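Local coordinates for bromoperoxidase A1 (Streptomyces aureofaciens, PDB 1A8Q), which catalyses halogenation without a haem or other cofactor, brominating as well as chlorinating, and may chlorinate in the biosynthesis of 7-chlorotetracycline, at residues Y13-Q18 with T81-R86; D74-L79 with A101-R106; L90-H93 with E99-R102; H107-L112 with F211-L216. All coordinates share one frame; numbering follows the deposited sequence.

Interaction 3 lies deepest, with its centre about 7 Å from the centre of the chain, and is wholly apolar. The centres of the other three lie about 14 to 18 Å from it, and these contacts mix buried packing with polar contacts. Interactions 1 and 2 share helix 69-82, while interactions 2 and 3 share helix 96-107. Interactions 1, 3 and 4 all reach the same sheet, but interaction 2 joins helix to helix. The polar chemistry differs with place: a water bridge in interaction 1, a salt bridge in interaction 2, and a threonine-aspartate hydrogen bond in interaction 4. Arg-111 of 107-112 ties interaction 4 to interaction 1 by a salt bridge to Asp-84.

Interaction 1 (Y13-Q18 with T81-R86); sequences YKDWGQ and TDLDLR
A single water joins Tyr-13 to Asp-82 across this contact. It accepts a hydrogen bond from Tyr-13 OH at 2.8 Å. It donates one to Asp-82 OD2 at 2.6 Å. The carboxylate at the end of helix 69-82 is thus linked to the phenol without touching it. No direct hydrogen bond joins the two segments.

The packing is carried by Leu-83, which meets Tyr-13 from the opposite direction. Leu-83 CD2 approaches the phenol oxygen, Tyr-13 OH, at 3.5 Å. Leu-83 CD1 lies against the ring, 3.9 Å from Tyr-13 CE2. Its approach to the ring is oblique. The first torsion of Tyr-13 (chi1 60°) puts CG between the backbone N and the carbonyl carbon, and the ring then extends toward the helix end. The carboxylate of Asp-15 touches Leu-83 lightly: Asp-15 OD2 is 4.3 Å from Leu-83 CD1. Its charge is met elsewhere, by a salt bridge to Arg-48.

Asp-84 is the first residue to leave helical backbone angles; it has positive phi (47°) and completes a Schellman motif, which turns the chain out of its last helical turn. The bond from Asp-84 N to Thr-81 O is weak.

Strand 10-16 pairs antiparallel with strands 2-4 and 48-52. Tyr-13 is buried there and also touches His-52 and Leu-79. Past the helix end, Leu-85 packs on Arg-48 and Ile-50 of strand 48-52. The contact therefore fits the C-terminal end of helix 69-82 against the antiparallel strands at one edge of the sheet, away from the catalytic triad.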
loop_
_atom_site.group_PDB
_atom_site.type_symbol
_atom_site.label_atom_id
_atom_site.label_comp_id
_atom_site.label_asym_id
_atom_site.label_seq_id
_atom_site.Cartn_x
_atom_site.Cartn_y
_atom_site.Cartn_z
ATOM N N TYR A 13 14.400 -4.432 -4.909
ATOM C CA TYR A 13 13.652 -3.278 -5.382
ATOM C C TYR A 13 13.992 -3.021 -6.861
ATOM O O TYR A 13 15.041 -3.464 -7.321
ATOM C CB TYR A 13 13.878 -1.970 -4.568
ATOM C CG TYR A 13 15.331 -1.519 -4.583
ATOM C CD1 TYR A 13 16.313 -2.065 -3.799
ATOM C CD2 TYR A 13 15.655 -0.481 -5.464
ATOM C CE1 TYR A 13 17.627 -1.627 -3.862
ATOM C CE2 TYR A 13 16.970 -0.001 -5.521
ATOM C CZ TYR A 13 17.926 -0.582 -4.734
ATOM O OH TYR A 13 19.234 -0.147 -4.802
ATOM N N LYS A 14 13.055 -2.357 -7.499
ATOM C CA LYS A 14 13.235 -1.834 -8.858
ATOM C C LYS A 14 13.575 -0.351 -8.781
ATOM O O LYS A 14 13.033 0.323 -7.905
ATOM C CB LYS A 14 11.895 -1.941 -9.595
ATOM C CG LYS A 14 11.577 -3.392 -9.975
ATOM C CD LYS A 14 10.315 -3.489 -10.764
ATOM C CE LYS A 14 9.100 -4.070 -10.066
ATOM N NZ LYS A 14 9.406 -5.403 -9.432
ATOM N N ASP A 15 14.527 0.101 -9.639
ATOM C CA ASP A 15 14.913 1.531 -9.527
ATOM C C ASP A 15 15.088 2.017 -10.963
ATOM O O ASP A 15 16.063 1.569 -11.628
ATOM C CB ASP A 15 16.231 1.602 -8.765
ATOM C CG ASP A 15 16.841 2.991 -8.615
ATOM O OD1 ASP A 15 16.274 3.917 -9.187
ATOM O OD2 ASP A 15 17.858 3.098 -7.931
ATOM N N TRP A 16 14.092 2.734 -11.427
ATOM C CA TRP A 16 14.055 3.107 -12.850
ATOM C C TRP A 16 14.196 4.614 -13.030
ATOM O O TRP A 16 13.555 5.371 -12.333
ATOM C CB TRP A 16 12.681 2.688 -13.383
ATOM C CG TRP A 16 12.463 1.196 -13.554
ATOM C CD1 TRP A 16 13.355 0.192 -13.330
ATOM C CD2 TRP A 16 11.243 0.574 -13.952
ATOM N NE1 TRP A 16 12.771 -1.025 -13.542
ATOM C CE2 TRP A 16 11.481 -0.829 -13.961
ATOM C CE3 TRP A 16 9.986 1.032 -14.339
ATOM C CZ2 TRP A 16 10.489 -1.741 -14.318
ATOM C CZ3 TRP A 16 8.995 0.139 -14.699
ATOM C CH2 TRP A 16 9.271 -1.262 -14.693
ATOM N N GLY A 17 14.952 5.006 -14.063
ATOM C CA GLY A 17 14.943 6.437 -14.384
ATOM C C GLY A 17 15.864 7.303 -13.562
ATOM O O GLY A 17 16.617 6.922 -12.691
ATOM N N GLN A 18 15.763 8.608 -13.897
ATOM C CA GLN A 18 16.528 9.662 -13.261
ATOM C C GLN A 18 15.581 10.830 -12.960
ATOM O O GLN A 18 14.548 11.006 -13.632
ATOM C CB GLN A 18 17.668 10.156 -14.159
ATOM C CG GLN A 18 19.005 9.482 -13.972
ATOM C CD GLN A 18 19.133 8.151 -14.675
ATOM O OE1 GLN A 18 19.433 7.135 -14.021
ATOM N NE2 GLN A 18 18.882 8.127 -15.981
ATOM N N THR A 81 17.934 5.682 3.057
ATOM C CA THR A 81 19.254 6.103 3.503
ATOM C C THR A 81 20.378 5.539 2.647
ATOM O O THR A 81 21.325 6.259 2.293
ATOM C CB THR A 81 19.468 5.653 4.976
ATOM O OG1 THR A 81 18.433 6.289 5.756
ATOM C CG2 THR A 81 20.843 6.085 5.451
ATOM N N ASP A 82 20.289 4.257 2.285
ATOM C CA ASP A 82 21.311 3.621 1.451
ATOM C C ASP A 82 21.431 4.333 0.106
ATOM O O ASP A 82 22.531 4.491 -0.432
ATOM C CB ASP A 82 20.930 2.160 1.184
ATOM C CG ASP A 82 21.889 1.358 0.330
ATOM O OD1 ASP A 82 23.124 1.530 0.440
ATOM O OD2 ASP A 82 21.451 0.456 -0.416
ATOM N N LEU A 83 20.322 4.686 -0.510
ATOM C CA LEU A 83 20.294 5.388 -1.791
ATOM C C LEU A 83 20.424 6.901 -1.646
ATOM O O LEU A 83 20.467 7.607 -2.651
ATOM C CB LEU A 83 18.981 5.051 -2.521
ATOM C CG LEU A 83 18.871 3.564 -2.926
ATOM C CD1 LEU A 83 17.562 3.322 -3.664
ATOM C CD2 LEU A 83 20.055 3.125 -3.761
ATOM N N ASP A 84 20.447 7.370 -0.416
ATOM C CA ASP A 84 20.512 8.761 -0.011
ATOM C C ASP A 84 19.516 9.594 -0.793
ATOM O O ASP A 84 19.836 10.579 -1.473
ATOM C CB ASP A 84 21.942 9.300 -0.144
ATOM C CG ASP A 84 22.087 10.621 0.608
ATOM O OD1 ASP A 84 21.212 11.021 1.408
ATOM O OD2 ASP A 84 23.124 11.264 0.341
ATOM N N LEU A 85 18.245 9.202 -0.718
ATOM C CA LEU A 85 17.199 9.881 -1.456
ATOM C C LEU A 85 16.641 11.081 -0.694
ATOM O O LEU A 85 16.444 11.028 0.513
ATOM C CB LEU A 85 16.034 8.916 -1.693
ATOM C CG LEU A 85 16.466 7.657 -2.497
ATOM C CD1 LEU A 85 15.248 6.754 -2.622
ATOM C CD2 LEU A 85 16.962 8.068 -3.875
ATOM N N ARG A 86 16.428 12.167 -1.428
ATOM C CA ARG A 86 15.882 13.405 -0.878
ATOM C C ARG A 86 14.766 13.937 -1.747
ATOM O O ARG A 86 14.680 13.630 -2.955
ATOM C CB ARG A 86 17.004 14.474 -0.859
ATOM C CG ARG A 86 18.199 14.132 0.029
ATOM C CD ARG A 86 17.734 14.273 1.469
ATOM N NE ARG A 86 18.778 14.327 2.488
ATOM C CZ ARG A 86 18.432 14.583 3.758
ATOM N NH1 ARG A 86 17.164 14.820 4.059
ATOM N NH2 ARG A 86 19.351 14.600 4.710
HETATM O O HOH W 1 20.876 -0.810 -2.622
#

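Interaction 2 (D74-L79 with A101-R106); sequences DDLNDL and ARYVGR
Leu-76 and Tyr-103 form the tight, buried part of this helix pair. Leu-76 CD2 reaches the root of the tyrosine, 3.9 Å from Tyr-103 CB, and the two side chains cross at about a right angle. Asn-77 comes to the edge of the ring instead. Asn-77 CA lies 3.8 Å from Tyr-103 CE1, near the ring plane. With Tyr-103 CG anti to the backbone N (chi1 177°), the ring reaches this backbone.

The outer side is polar and more exposed. Arg-106 grips Asp-74 side-on. Arg-106 NE donates to Asp-74 OD1 at 2.9 Å in a nearly straight bond. Arg-106 NH2 donates to the syn lone pair of Asp-74 OD2, also at 2.9 Å. The carboxylate and guanidinium planes are 35° apart, so the pair is twisted. Asp-74 OD1 has a second partner, His-107, whose ring also meets that of Tyr-103. Two donors on one oxygen would be expected to stabilise its negative charge.

The axes of segments 74-79 and 101-106 cross at -75° and approach to 9.6 Å. Helices 69-82 and 96-107 are neighbours on one face of the central sheet, an arrangement characteristic of the alpha/beta hydrolase fold.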
loop_
_atom_site.group_PDB
_atom_site.type_symbol
_atom_site.label_atom_id
_atom_site.label_comp_id
_atom_site.label_asym_id
_atom_site.label_seq_id
_atom_site.Cartn_x
_atom_site.Cartn_y
_atom_site.Cartn_z
ATOM N N ASP A 74 11.353 0.863 9.316
ATOM C CA ASP A 74 12.782 0.937 9.460
ATOM C C ASP A 74 13.450 0.342 8.210
ATOM O O ASP A 74 14.537 0.759 7.830
ATOM C CB ASP A 74 13.337 0.274 10.723
ATOM C CG ASP A 74 12.908 0.990 11.997
ATOM O OD1 ASP A 74 12.359 2.084 11.954
ATOM O OD2 ASP A 74 13.108 0.388 13.099
ATOM N N ASP A 75 12.832 -0.717 7.658
ATOM C CA ASP A 75 13.354 -1.250 6.392
ATOM C C ASP A 75 13.237 -0.176 5.309
ATOM O O ASP A 75 14.219 -0.004 4.575
ATOM C CB ASP A 75 12.577 -2.494 5.966
ATOM C CG ASP A 75 12.863 -3.720 6.831
ATOM O OD1 ASP A 75 13.762 -3.751 7.671
ATOM O OD2 ASP A 75 12.127 -4.716 6.599
ATOM N N LEU A 76 12.143 0.557 5.257
ATOM C CA LEU A 76 11.991 1.659 4.295
ATOM C C LEU A 76 13.046 2.723 4.569
ATOM O O LEU A 76 13.728 3.202 3.650
ATOM C CB LEU A 76 10.555 2.198 4.353
ATOM C CG LEU A 76 10.280 3.455 3.502
ATOM C CD1 LEU A 76 10.432 3.074 2.030
ATOM C CD2 LEU A 76 8.888 4.001 3.767
ATOM N N ASN A 77 13.289 3.033 5.858
ATOM C CA ASN A 77 14.346 3.995 6.192
ATOM C C ASN A 77 15.706 3.554 5.687
ATOM O O ASN A 77 16.507 4.357 5.185
ATOM C CB ASN A 77 14.390 4.258 7.706
ATOM C CG ASN A 77 15.514 5.214 8.080
ATOM O OD1 ASN A 77 16.468 4.882 8.788
ATOM N ND2 ASN A 77 15.421 6.413 7.569
ATOM N N ASP A 78 16.010 2.254 5.802
ATOM C CA ASP A 78 17.309 1.752 5.330
ATOM C C ASP A 78 17.435 1.927 3.817
ATOM O O ASP A 78 18.522 2.282 3.365
ATOM C CB ASP A 78 17.534 0.276 5.695
ATOM C CG ASP A 78 17.848 0.059 7.169
ATOM O OD1 ASP A 78 18.226 1.031 7.873
ATOM O OD2 ASP A 78 17.698 -1.085 7.622
ATOM N N LEU A 79 16.363 1.726 3.065
ATOM C CA LEU A 79 16.407 1.860 1.608
ATOM C C LEU A 79 16.606 3.323 1.218
ATOM O O LEU A 79 17.452 3.645 0.389
ATOM C CB LEU A 79 15.084 1.336 1.022
ATOM C CG LEU A 79 14.926 1.494 -0.498
ATOM C CD1 LEU A 79 15.813 0.526 -1.244
ATOM C CD2 LEU A 79 13.460 1.276 -0.872
ATOM N N ALA A 101 2.836 5.838 7.021
ATOM C CA ALA A 101 2.512 6.610 8.261
ATOM C C ALA A 101 3.509 6.370 9.356
ATOM O O ALA A 101 3.993 7.297 10.052
ATOM C CB ALA A 101 1.106 6.222 8.665
ATOM N N ARG A 102 3.894 5.113 9.612
ATOM C CA ARG A 102 4.831 4.833 10.693
ATOM C C ARG A 102 6.219 5.306 10.363
ATOM O O ARG A 102 6.965 5.695 11.248
ATOM C CB ARG A 102 4.743 3.330 11.080
ATOM C CG ARG A 102 5.698 2.972 12.212
ATOM C CD ARG A 102 5.349 3.660 13.538
ATOM N NE ARG A 102 3.930 3.671 13.776
ATOM C CZ ARG A 102 3.254 2.685 14.369
ATOM N NH1 ARG A 102 3.916 1.608 14.771
ATOM N NH2 ARG A 102 1.939 2.827 14.532
ATOM N N TYR A 103 6.639 5.352 9.069
ATOM C CA TYR A 103 7.887 5.986 8.687
ATOM C C TYR A 103 7.876 7.482 9.081
ATOM O O TYR A 103 8.880 7.908 9.667
ATOM C CB TYR A 103 8.109 5.830 7.143
ATOM C CG TYR A 103 9.380 6.557 6.738
ATOM C CD1 TYR A 103 10.655 6.044 6.858
ATOM C CD2 TYR A 103 9.215 7.847 6.230
ATOM C CE1 TYR A 103 11.768 6.799 6.488
ATOM C CE2 TYR A 103 10.310 8.611 5.864
ATOM C CZ TYR A 103 11.558 8.085 5.997
ATOM O OH TYR A 103 12.633 8.856 5.623
ATOM N N VAL A 104 6.793 8.171 8.809
ATOM C CA VAL A 104 6.743 9.600 9.222
ATOM C C VAL A 104 6.835 9.701 10.750
ATOM O O VAL A 104 7.590 10.525 11.322
ATOM C CB VAL A 104 5.489 10.257 8.662
ATOM C CG1 VAL A 104 5.214 11.637 9.279
ATOM C CG2 VAL A 104 5.657 10.436 7.142
ATOM N N GLY A 105 6.112 8.837 11.431
ATOM C CA GLY A 105 6.067 8.887 12.905
ATOM C C GLY A 105 7.425 8.619 13.509
ATOM O O GLY A 105 7.781 9.215 14.536
ATOM N N ARG A 106 8.213 7.689 12.963
ATOM C CA ARG A 106 9.458 7.271 13.548
ATOM C C ARG A 106 10.657 8.055 13.067
ATOM O O ARG A 106 11.626 8.212 13.810
ATOM C CB ARG A 106 9.798 5.778 13.262
ATOM C CG ARG A 106 8.993 4.804 14.087
ATOM C CD ARG A 106 9.194 3.351 13.745
ATOM N NE ARG A 106 10.418 2.672 14.061
ATOM C CZ ARG A 106 10.758 2.179 15.258
ATOM N NH1 ARG A 106 9.981 2.384 16.311
ATOM N NH2 ARG A 106 11.887 1.515 15.443
#

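Interaction 3 (L90-H93 with E99-R102); sequences LVAH and ELAR
Leu-90, Ala-92 and Leu-100 pack within the strand-turn-helix unit that carries the catalytic Ser-94. Strand 88-93 leads into the turn at this serine, and helix 96-107 leads back along the sheet. The contact packs the helix against the strand it follows. It is buried and entirely apolar, with no hydrogen bond across it.

Leu-100 is the single residue of the helix segment that reaches the strand. It points toward the strand and meets two residues on the same face of it, Leu-90 and Ala-92. Its CD1 touches both. Leu-100 CD1 is 3.6 Å from Ala-92 CB and 3.8 Å from Leu-90 CB. Leu-100 CG anti to the backbone N (chi1 -163°), with the chain extended beyond it, carries this methyl out from the helix to the strand.

Leu-90 adds a second touch. Its CD1 methyl comes alongside the leucine branch point, with Leu-90 CD1 3.8 Å from Leu-100 CG. The two leucines cross obliquely. Ala-92 offers only a methyl, and Leu-100 CB lies 4.0 Å from Ala-92 CB. The small side chain is consistent with the close approach here: the CA atoms of Ala-92 and Leu-100 are 6.7 Å apart.

Leu-100 also packs on Ala-115 and Leu-117 of strand 112-118 and on Phe-211. Strand 88-93, helix 96-107 and strand 112-118 make a beta-alpha-beta unit. The sharp turn at Ser-94 between this strand and helix is the nucleophile elbow of the alpha/beta hydrolase fold.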
loop_
_atom_site.group_PDB
_atom_site.type_symbol
_atom_site.label_atom_id
_atom_site.label_comp_id
_atom_site.label_asym_id
_atom_site.label_seq_id
_atom_site.Cartn_x
_atom_site.Cartn_y
_atom_site.Cartn_z
ATOM N N LEU A 90 6.380 9.659 -1.371
ATOM C CA LEU A 90 6.066 8.261 -1.056
ATOM C C LEU A 90 4.639 8.030 -1.488
ATOM O O LEU A 90 3.731 8.852 -1.239
ATOM C CB LEU A 90 6.096 8.014 0.465
ATOM C CG LEU A 90 7.486 8.156 1.109
ATOM C CD1 LEU A 90 7.313 7.910 2.613
ATOM C CD2 LEU A 90 8.475 7.182 0.494
ATOM N N VAL A 91 4.384 6.919 -2.174
ATOM C CA VAL A 91 3.039 6.628 -2.679
ATOM C C VAL A 91 2.716 5.231 -2.123
ATOM O O VAL A 91 3.491 4.314 -2.400
ATOM C CB VAL A 91 3.041 6.536 -4.208
ATOM C CG1 VAL A 91 1.665 6.128 -4.710
ATOM C CG2 VAL A 91 3.492 7.878 -4.822
ATOM N N ALA A 92 1.652 5.104 -1.355
ATOM C CA ALA A 92 1.389 3.802 -0.720
ATOM C C ALA A 92 0.006 3.297 -1.034
ATOM O O ALA A 92 -0.941 4.073 -1.180
ATOM C CB ALA A 92 1.519 4.050 0.798
ATOM N N HIS A 93 -0.117 1.960 -1.145
ATOM C CA HIS A 93 -1.465 1.391 -1.324
ATOM C C HIS A 93 -1.807 0.485 -0.133
ATOM O O HIS A 93 -0.923 -0.197 0.367
ATOM C CB HIS A 93 -1.451 0.494 -2.592
ATOM C CG HIS A 93 -2.688 -0.321 -2.761
ATOM N ND1 HIS A 93 -2.564 -1.723 -2.822
ATOM C CD2 HIS A 93 -3.989 -0.053 -2.885
ATOM C CE1 HIS A 93 -3.778 -2.228 -2.986
ATOM N NE2 HIS A 93 -4.671 -1.240 -3.027
ATOM N N GLU A 99 2.900 1.526 6.575
ATOM C CA GLU A 99 4.346 1.686 6.483
ATOM C C GLU A 99 4.727 3.149 6.272
ATOM O O GLU A 99 5.691 3.641 6.883
ATOM C CB GLU A 99 4.876 0.791 5.320
ATOM C CG GLU A 99 6.388 0.911 5.089
ATOM C CD GLU A 99 6.881 -0.104 4.034
ATOM O OE1 GLU A 99 6.380 -1.240 4.066
ATOM O OE2 GLU A 99 7.722 0.291 3.230
ATOM N N LEU A 100 3.984 3.836 5.431
ATOM C CA LEU A 100 4.232 5.266 5.135
ATOM C C LEU A 100 3.966 6.093 6.411
ATOM O O LEU A 100 4.873 6.796 6.817
ATOM C CB LEU A 100 3.292 5.700 4.022
ATOM C CG LEU A 100 3.662 7.019 3.302
ATOM C CD1 LEU A 100 2.787 7.183 2.040
ATOM C CD2 LEU A 100 3.384 8.203 4.203
ATOM N N ALA A 101 2.836 5.838 7.021
ATOM C CA ALA A 101 2.512 6.610 8.261
ATOM C C ALA A 101 3.509 6.370 9.356
ATOM O O ALA A 101 3.993 7.297 10.052
ATOM C CB ALA A 101 1.106 6.222 8.665
ATOM N N ARG A 102 3.894 5.113 9.612
ATOM C CA ARG A 102 4.831 4.833 10.693
ATOM C C ARG A 102 6.219 5.306 10.363
ATOM O O ARG A 102 6.965 5.695 11.248
ATOM C CB ARG A 102 4.743 3.330 11.080
ATOM C CG ARG A 102 5.698 2.972 12.212
ATOM C CD ARG A 102 5.349 3.660 13.538
ATOM N NE ARG A 102 3.930 3.671 13.776
ATOM C CZ ARG A 102 3.254 2.685 14.369
ATOM N NH1 ARG A 102 3.916 1.608 14.771
ATOM N NH2 ARG A 102 1.939 2.827 14.532
#

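Interaction 4 (H107-L112 with F211-L216); sequences HGTGRL and FDIPTL
Thr-109 and Asp-212 mark the nearest approach of two mostly irregular backbones, with their CA atoms 7.4 Å apart. Helix 96-107 ends just before, and Gly-108 leaves it with positive phi (79°). A type I beta turn then runs from Thr-109 to Leu-112, closed by a bond from Leu-112 N to Thr-109 O of 2.9 Å. Segment 211-216 is a loop until strand 215-220 begins.

The polar link is short. Thr-109 OG1 donates to Asp-212 OD1 at 2.6 Å, on the syn lone pair of the carboxylate. Asp-212 OD1 also lies against the carbons of the threonine, 3.3 Å from Thr-109 CG2. Asp-212 is exposed, so this bond lies at the outer margin.

Ile-213 packs farther in. Both its branches are used. Ile-213 CG2 lies 4.0 Å from Thr-109 CB. The other branch is extended (chi2 178°) and ends on Leu-112, with Ile-213 CD1 3.9 Å from Leu-112 CB. It reaches Leu-112 CD1 at a like distance. The carbonyl of Ile-213 is held within its own segment, where Thr-215 OG1 donates to Ile-213 O at 3.1 Å from above the carbonyl plane. This ties the loop to the start of the strand.

Phe-211 points away from the turn and packs on Val-104 of helix 96-107. Leu-112 opens strand 112-118, which lies parallel to strand 215-220. Pro-214 and Leu-216 bond through their backbones to Ala-115 of strand 112-118. The contact thus joins the entries to two adjacent strands, beside the C-terminal end of helix 96-107.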
loop_
_atom_site.group_PDB
_atom_site.type_symbol
_atom_site.label_atom_id
_atom_site.label_comp_id
_atom_site.label_asym_id
_atom_site.label_seq_id
_atom_site.Cartn_x
_atom_site.Cartn_y
_atom_site.Cartn_z
ATOM N N HIS A 107 10.706 8.377 11.773
ATOM C CA HIS A 107 11.854 8.981 11.137
ATOM C C HIS A 107 11.657 10.426 10.692
ATOM O O HIS A 107 12.638 11.068 10.287
ATOM C CB HIS A 107 12.177 8.114 9.878
ATOM C CG HIS A 107 12.517 6.713 10.344
ATOM N ND1 HIS A 107 13.703 6.485 11.008
ATOM C CD2 HIS A 107 11.886 5.523 10.254
ATOM C CE1 HIS A 107 13.800 5.183 11.329
ATOM N NE2 HIS A 107 12.704 4.604 10.873
ATOM N N GLY A 108 10.429 10.912 10.717
ATOM C CA GLY A 108 10.138 12.293 10.326
ATOM C C GLY A 108 10.079 12.507 8.823
ATOM O O GLY A 108 10.127 11.566 8.019
ATOM N N THR A 109 9.942 13.780 8.416
ATOM C CA THR A 109 9.744 14.116 7.016
ATOM C C THR A 109 10.912 14.839 6.364
ATOM O O THR A 109 10.752 15.368 5.244
ATOM C CB THR A 109 8.490 14.997 6.845
ATOM O OG1 THR A 109 8.674 16.177 7.682
ATOM C CG2 THR A 109 7.240 14.256 7.270
ATOM N N GLY A 110 12.104 14.740 6.935
ATOM C CA GLY A 110 13.257 15.464 6.395
ATOM C C GLY A 110 13.632 15.089 4.972
ATOM O O GLY A 110 14.051 15.947 4.179
ATOM N N ARG A 111 13.426 13.822 4.594
ATOM C CA ARG A 111 13.752 13.399 3.227
ATOM C C ARG A 111 12.568 13.508 2.288
ATOM O O ARG A 111 12.677 13.134 1.102
ATOM C CB ARG A 111 14.169 11.907 3.248
ATOM C CG ARG A 111 15.498 11.614 3.876
ATOM C CD ARG A 111 15.867 10.122 3.772
ATOM N NE ARG A 111 17.192 9.910 4.335
ATOM C CZ ARG A 111 18.369 10.106 3.791
ATOM N NH1 ARG A 111 18.510 10.521 2.548
ATOM N NH2 ARG A 111 19.438 9.827 4.538
ATOM N N LEU A 112 11.420 13.960 2.772
ATOM C CA LEU A 112 10.211 13.879 1.981
ATOM C C LEU A 112 9.695 15.217 1.469
ATOM O O LEU A 112 9.737 16.244 2.157
ATOM C CB LEU A 112 9.042 13.244 2.767
ATOM C CG LEU A 112 9.345 11.950 3.541
ATOM C CD1 LEU A 112 8.092 11.448 4.236
ATOM C CD2 LEU A 112 9.882 10.904 2.554
ATOM N N PHE A 211 2.226 14.559 10.146
ATOM C CA PHE A 211 2.476 14.882 8.732
ATOM C C PHE A 211 2.574 16.409 8.610
ATOM O O PHE A 211 1.777 17.096 9.276
ATOM C CB PHE A 211 1.347 14.365 7.867
ATOM C CG PHE A 211 1.433 12.906 7.431
ATOM C CD1 PHE A 211 1.594 11.916 8.363
ATOM C CD2 PHE A 211 1.269 12.592 6.091
ATOM C CE1 PHE A 211 1.653 10.573 7.972
ATOM C CE2 PHE A 211 1.324 11.255 5.687
ATOM C CZ PHE A 211 1.512 10.262 6.631
ATOM N N ASP A 212 3.517 16.887 7.846
ATOM C CA ASP A 212 3.646 18.332 7.630
ATOM C C ASP A 212 4.031 18.577 6.172
ATOM O O ASP A 212 4.870 19.435 5.858
ATOM C CB ASP A 212 4.676 18.888 8.609
ATOM C CG ASP A 212 6.075 18.356 8.503
ATOM O OD1 ASP A 212 6.335 17.377 7.757
ATOM O OD2 ASP A 212 7.004 18.905 9.137
ATOM N N ILE A 213 3.688 17.606 5.318
ATOM C CA ILE A 213 3.971 17.694 3.879
ATOM C C ILE A 213 2.667 17.541 3.133
ATOM O O ILE A 213 1.728 16.953 3.670
ATOM C CB ILE A 213 4.920 16.552 3.437
ATOM C CG1 ILE A 213 4.355 15.184 3.848
ATOM C CG2 ILE A 213 6.317 16.778 4.023
ATOM C CD1 ILE A 213 5.245 14.032 3.373
ATOM N N PRO A 214 2.531 18.034 1.901
ATOM C CA PRO A 214 1.308 17.921 1.139
ATOM C C PRO A 214 0.971 16.422 1.012
ATOM O O PRO A 214 1.909 15.690 0.723
ATOM C CB PRO A 214 1.628 18.521 -0.227
ATOM C CG PRO A 214 2.850 19.319 -0.028
ATOM C CD PRO A 214 3.566 18.833 1.208
ATOM N N THR A 215 -0.288 16.085 1.130
ATOM C CA THR A 215 -0.668 14.682 1.113
ATOM C C THR A 215 -1.941 14.554 0.313
ATOM O O THR A 215 -2.884 15.336 0.497
ATOM C CB THR A 215 -0.916 14.163 2.556
ATOM O OG1 THR A 215 0.305 14.249 3.309
ATOM C CG2 THR A 215 -1.389 12.713 2.448
ATOM N N LEU A 216 -1.970 13.635 -0.638
ATOM C CA LEU A 216 -3.149 13.329 -1.398
ATOM C C LEU A 216 -3.708 11.984 -0.940
ATOM O O LEU A 216 -2.947 11.017 -0.901
ATOM C CB LEU A 216 -2.770 13.188 -2.887
ATOM C CG LEU A 216 -3.885 12.725 -3.815
ATOM C CD1 LEU A 216 -5.059 13.673 -3.936
ATOM C CD2 LEU A 216 -3.280 12.484 -5.217
#